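Local coordinates for protein chitinase A (Pteris ryukyuensis, PDB 4RL3) that probably hydrolyses glycosidic bonds in chitin through this catalytic domain, a family 18 glycosyl hydrolase module of a class III fern chitinase, at residues A[191-196]-A[226-231]; A[240-245]-A[267-272]. All blocks are in the same frame, centred on the assembly; numbering follows the deposited sequence.

Contact 1 (A[191-196]-A[226-231]); sequences TSASQY and PSTVLS
V229 lies over one face of the Y196 ring, and T228 presses against the start of the same helix; together they join the first turns of helices 193-206 and 226-238, successive helices in the outer layer of a TIM barrel. The two V229 methyls divide the ring between them: CG1 stands 3.5 Å from Y196 CZ, while CG2 is 3.5 Å from Y196 CE2. Swinging the ring CG away from the backbone N of Y196 (chi1 -169°) sends it toward strand 215-218, with one face against V229. There Y196 OH hydrogen-bonds to S216 O, and F184 meets the ring with its plane turned about 45°, so the phenol is held at its tip as well as on its face. An alanine here is likely to leave the V229 methyls without a surface to rest on and S216 O without this hydrogen-bond partner.

The second point of touch is a methyl group. T228 CG2 comes within 3.3 Å of A193 N and 3.5 Å of T191 O, fitting against backbone where the loop becomes helix. A193 CB faces S231 CB at 4.2 Å, a looser apolar approach near the solvent side.

That backbone is set by the capping box of S192 and Q195. Q195 N donates to S192 OG at 3.1 Å, and S192 N returns a nearly straight bond (172°) to a lone pair of Q195 OE1, in the carbonyl plane. T191 OG1 is bonded to G188 O, further back in the loop. On the facing helix, S231 folds its hydroxyl back onto its own turn: S231 OG reaches S227 O at 3.3 Å, from the face of that carbonyl opposite to S231 N.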
loop_
_atom_site.group_PDB
_atom_site.type_symbol
_atom_site.label_atom_id
_atom_site.label_comp_id
_atom_site.label_asym_id
_atom_site.label_seq_id
_atom_site.Cartn_x
_atom_site.Cartn_y
_atom_site.Cartn_z
ATOM N N THR A 191 1.940 16.453 -15.213
ATOM C CA THR A 191 1.053 17.043 -14.219
ATOM C C THR A 191 1.716 18.178 -13.432
ATOM O O THR A 191 2.778 17.991 -12.840
ATOM C CB THR A 191 0.575 15.956 -13.227
ATOM O OG1 THR A 191 -0.126 14.938 -13.937
ATOM C CG2 THR A 191 -0.338 16.523 -12.145
ATOM N N SER A 192 1.091 19.352 -13.422
ATOM C CA SER A 192 1.588 20.481 -12.630
ATOM C C SER A 192 1.168 20.371 -11.159
ATOM O O SER A 192 0.292 19.577 -10.796
ATOM C CB SER A 192 1.046 21.795 -13.189
ATOM O OG SER A 192 -0.351 21.867 -12.941
ATOM N N ALA A 193 1.758 21.195 -10.298
ATOM C CA ALA A 193 1.343 21.220 -8.899
ATOM C C ALA A 193 -0.146 21.583 -8.716
ATOM O O ALA A 193 -0.841 20.963 -7.916
ATOM C CB ALA A 193 2.238 22.147 -8.087
ATOM N N SER A 194 -0.623 22.563 -9.487
ATOM C CA SER A 194 -2.027 22.977 -9.457
ATOM C C SER A 194 -2.957 21.841 -9.883
ATOM O O SER A 194 -3.969 21.574 -9.240
ATOM C CB SER A 194 -2.240 24.171 -10.387
ATOM O OG SER A 194 -3.601 24.565 -10.407
ATOM N N GLN A 195 -2.602 21.181 -10.978
ATOM C CA GLN A 195 -3.367 20.032 -11.458
ATOM C C GLN A 195 -3.381 18.906 -10.420
ATOM O O GLN A 195 -4.405 18.260 -10.223
ATOM C CB GLN A 195 -2.803 19.491 -12.759
ATOM C CG GLN A 195 -3.073 20.390 -13.956
ATOM C CD GLN A 195 -2.433 19.856 -15.213
ATOM O OE1 GLN A 195 -1.238 19.524 -15.236
ATOM N NE2 GLN A 195 -3.217 19.752 -16.274
ATOM N N TYR A 196 -2.247 18.679 -9.763
ATOM C CA TYR A 196 -2.177 17.630 -8.750
ATOM C C TYR A 196 -3.154 17.894 -7.608
ATOM O O TYR A 196 -3.824 16.973 -7.117
ATOM C CB TYR A 196 -0.761 17.492 -8.200
ATOM C CG TYR A 196 -0.549 16.261 -7.334
ATOM C CD1 TYR A 196 -0.965 16.240 -6.003
ATOM C CD2 TYR A 196 0.073 15.124 -7.849
ATOM C CE1 TYR A 196 -0.768 15.116 -5.216
ATOM C CE2 TYR A 196 0.258 13.987 -7.071
ATOM C CZ TYR A 196 -0.161 14.004 -5.753
ATOM O OH TYR A 196 0.033 12.905 -4.953
ATOM N N PRO A 226 8.269 13.959 -8.523
ATOM C CA PRO A 226 8.241 14.081 -7.070
ATOM C C PRO A 226 8.345 15.499 -6.518
ATOM O O PRO A 226 7.622 15.843 -5.581
ATOM C CB PRO A 226 9.446 13.237 -6.633
ATOM C CG PRO A 226 9.503 12.170 -7.662
ATOM C CD PRO A 226 9.114 12.833 -8.956
ATOM N N SER A 227 9.236 16.326 -7.078
ATOM C CA SER A 227 9.380 17.695 -6.598
ATOM C C SER A 227 8.085 18.487 -6.794
ATOM O O SER A 227 7.695 19.281 -5.950
ATOM C CB SER A 227 10.543 18.404 -7.296
ATOM O OG SER A 227 10.354 18.451 -8.692
ATOM N N THR A 228 7.395 18.210 -7.891
ATOM C CA THR A 228 6.118 18.859 -8.186
ATOM C C THR A 228 5.030 18.380 -7.226
ATOM O O THR A 228 4.249 19.172 -6.694
ATOM C CB THR A 228 5.726 18.593 -9.640
ATOM O OG1 THR A 228 6.706 19.200 -10.487
ATOM C CG2 THR A 228 4.337 19.153 -9.961
ATOM N N VAL A 229 4.991 17.078 -6.992
ATOM C CA VAL A 229 4.047 16.544 -6.021
ATOM C C VAL A 229 4.286 17.123 -4.626
ATOM O O VAL A 229 3.333 17.463 -3.916
ATOM C CB VAL A 229 4.102 15.004 -5.968
ATOM C CG1 VAL A 229 3.200 14.482 -4.858
ATOM C CG2 VAL A 229 3.698 14.420 -7.308
ATOM N N LEU A 230 5.554 17.245 -4.229
ATOM C CA LEU A 230 5.872 17.795 -2.919
ATOM C C LEU A 230 5.391 19.244 -2.785
ATOM O O LEU A 230 4.884 19.637 -1.737
ATOM C CB LEU A 230 7.367 17.636 -2.596
ATOM C CG LEU A 230 7.755 16.180 -2.307
ATOM C CD1 LEU A 230 9.243 15.934 -2.507
ATOM C CD2 LEU A 230 7.306 15.767 -0.918
ATOM N N SER A 231 5.497 20.010 -3.869
ATOM C CA SER A 231 4.944 21.363 -3.897
ATOM C C SER A 231 3.421 21.376 -3.700
ATOM O O SER A 231 2.898 22.139 -2.888
ATOM C CB SER A 231 5.332 22.064 -5.196
ATOM O OG SER A 231 6.722 22.307 -5.238
#

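Contact 2 (A[240-245]-A[267-272])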
loop_
_atom_site.group_PDB
_atom_site.type_symbol
_atom_site.label_atom_id
_atom_site.label_comp_id
_atom_site.label_asym_id
_atom_site.label_seq_id
_atom_site.Cartn_x
_atom_site.Cartn_y
_atom_site.Cartn_z
ATOM N N GLY A 240 -4.685 22.306 5.880
ATOM C CA GLY A 240 -5.067 21.407 6.960
ATOM C C GLY A 240 -5.774 20.168 6.454
ATOM O O GLY A 240 -6.535 19.544 7.200
ATOM N N THR A 241 -5.502 19.809 5.198
ATOM C CA THR A 241 -6.170 18.672 4.556
ATOM C C THR A 241 -5.173 17.709 3.891
ATOM O O THR A 241 -5.378 17.271 2.769
ATOM C CB THR A 241 -7.223 19.161 3.529
ATOM O OG1 THR A 241 -6.582 19.900 2.482
ATOM C CG2 THR A 241 -8.246 20.056 4.199
ATOM N N LEU A 242 -4.094 17.362 4.592
ATOM C CA LEU A 242 -3.131 16.357 4.095
ATOM C C LEU A 242 -2.880 15.356 5.215
ATOM O O LEU A 242 -2.166 15.672 6.159
ATOM C CB LEU A 242 -1.802 16.998 3.661
ATOM C CG LEU A 242 -0.720 16.019 3.137
ATOM C CD1 LEU A 242 -1.181 15.356 1.850
ATOM C CD2 LEU A 242 0.626 16.716 2.944
ATOM N N PRO A 243 -3.490 14.158 5.144
ATOM C CA PRO A 243 -3.263 13.207 6.238
ATOM C C PRO A 243 -1.902 12.521 6.186
ATOM O O PRO A 243 -1.439 11.977 7.197
ATOM C CB PRO A 243 -4.375 12.172 6.055
ATOM C CG PRO A 243 -4.777 12.292 4.628
ATOM C CD PRO A 243 -4.558 13.717 4.224
ATOM N N GLY A 244 -1.275 12.527 5.015
ATOM C CA GLY A 244 -0.011 11.837 4.850
ATOM C C GLY A 244 0.372 11.659 3.400
ATOM O O GLY A 244 -0.341 12.109 2.490
ATOM N N ILE A 245 1.504 10.995 3.206
ATOM C CA ILE A 245 2.093 10.760 1.896
ATOM C C ILE A 245 2.636 9.337 1.862
ATOM O O ILE A 245 3.192 8.868 2.853
ATOM C CB ILE A 245 3.278 11.729 1.630
ATOM C CG1 ILE A 245 2.804 13.184 1.634
ATOM C CG2 ILE A 245 3.962 11.416 0.311
ATOM C CD1 ILE A 245 3.925 14.192 1.629
ATOM N N GLN A 267 8.887 13.404 4.437
ATOM C CA GLN A 267 8.750 13.329 5.883
ATOM C C GLN A 267 9.019 14.673 6.543
ATOM O O GLN A 267 8.357 15.032 7.519
ATOM C CB GLN A 267 9.662 12.244 6.457
ATOM C CG GLN A 267 9.260 10.854 6.003
ATOM C CD GLN A 267 10.258 9.809 6.407
ATOM O OE1 GLN A 267 10.267 9.377 7.558
ATOM N NE2 GLN A 267 11.098 9.382 5.464
ATOM N N THR A 268 9.992 15.413 6.014
ATOM C CA THR A 268 10.270 16.752 6.514
ATOM C C THR A 268 9.053 17.651 6.302
ATOM O O THR A 268 8.673 18.402 7.212
ATOM C CB THR A 268 11.549 17.306 5.866
ATOM O OG1 THR A 268 12.657 16.602 6.427
ATOM C CG2 THR A 268 11.736 18.808 6.112
ATOM N N LEU A 269 8.411 17.529 5.145
ATOM C CA LEU A 269 7.208 18.332 4.871
ATOM C C LEU A 269 6.116 18.022 5.894
ATOM O O LEU A 269 5.455 18.928 6.403
ATOM C CB LEU A 269 6.706 18.084 3.447
ATOM C CG LEU A 269 5.451 18.830 2.974
ATOM C CD1 LEU A 269 5.440 18.834 1.464
ATOM C CD2 LEU A 269 4.152 18.233 3.496
ATOM N N LEU A 270 5.926 16.742 6.193
ATOM C CA LEU A 270 4.863 16.334 7.109
ATOM C C LEU A 270 5.106 16.793 8.545
ATOM O O LEU A 270 4.149 17.003 9.286
ATOM C CB LEU A 270 4.657 14.819 7.063
ATOM C CG LEU A 270 4.068 14.305 5.748
ATOM C CD1 LEU A 270 4.189 12.793 5.700
ATOM C CD2 LEU A 270 2.626 14.747 5.550
ATOM N N THR A 271 6.368 16.961 8.931
ATOM C CA THR A 271 6.712 17.306 10.310
ATOM C C THR A 271 7.013 18.785 10.542
ATOM O O THR A 271 7.168 19.200 11.689
ATOM C CB THR A 271 7.905 16.458 10.813
ATOM O OG1 THR A 271 9.035 16.614 9.944
ATOM C CG2 THR A 271 7.522 15.005 10.863
ATOM N N SER A 272 7.070 19.584 9.479
ATOM C CA SER A 272 7.519 20.974 9.602
ATOM C C SER A 272 6.371 21.922 9.950
ATOM O O SER A 272 5.201 21.539 9.987
ATOM C CB SER A 272 8.179 21.438 8.309
ATOM O OG SER A 272 7.201 21.620 7.307
ATOM O OXT SER A 272 6.605 23.112 10.198
#
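G244 and L270 mark the nearest backbone approach, their CA atoms 7.0 Å apart, where the chain entering strand 244-248 passes the last turns of helix 261-271. This is the final strand and final helix of the TIM barrel, and L270 makes contact with L242, G244 and I245 alike. With CG beside its backbone N (chi1 -69°), L270 spreads its branches along the incoming chain: CD2 lies 3.8 Å from L242 CD2 and 4.0 Å from G244 CA, while CD1 comes to 4.1 Å from I245 N. L242 meets L270 at about a right angle, methyl against methyl, and the same L242 CD2 also touches L269 CD2 at 3.9 Å. One methyl thus bridges two consecutive helix residues. Further along, I245 CD1 approaches L270 CG at 4.1 Å, the two side chains crossing on a slant.

G244 has no side chain, and L270 CD2 therefore meets the CA itself. Backbone bonds fix this chain in the barrel sheet, G244 to A215 of one neighbouring strand and I245 to V3 and R5 of the other. Before it, G240 ends helix 226-238 in a Schellman motif, its positive phi (75°), a conformation that favours glycine, closing the helix ahead of the run into strand 244-248. F4 of strand 3-8 also touches L270, and C233 of helix 226-238 touches both I245 and L269.

All five touching residues offer carbon atoms to one another, apart from the backbone N of I245, so the cohesion across this interface is hydrophobic and depends on shape, while the backbone bonds of strand 244-248 run to its neighbours in the sheet.

In the fold
Helix 226-238 ties the two contacts together: contact 1 uses its first turns, and contact 2 begins just after its end. Their centres are 15 Å apart, yet they meet directly, L230 O of contact 1 packing 3.3 Å from L269 CD1 of contact 2. L230 also reaches Y262, Q265 and A266, so helices 193-206, 226-238 and 261-271 form a continuous run of contacts. Contact 1 lies at helix beginnings, contact 2 at a strand entry and helix end, hence toward opposite ends of the barrel. Family 18 active sites open at the strands' C-terminal ends, the end nearer contact 1. Contact 1 joins two outer-layer helices, contact 2 the strand layer to that outer layer; their centres lie about 21 and 18 Å from the chain's centre.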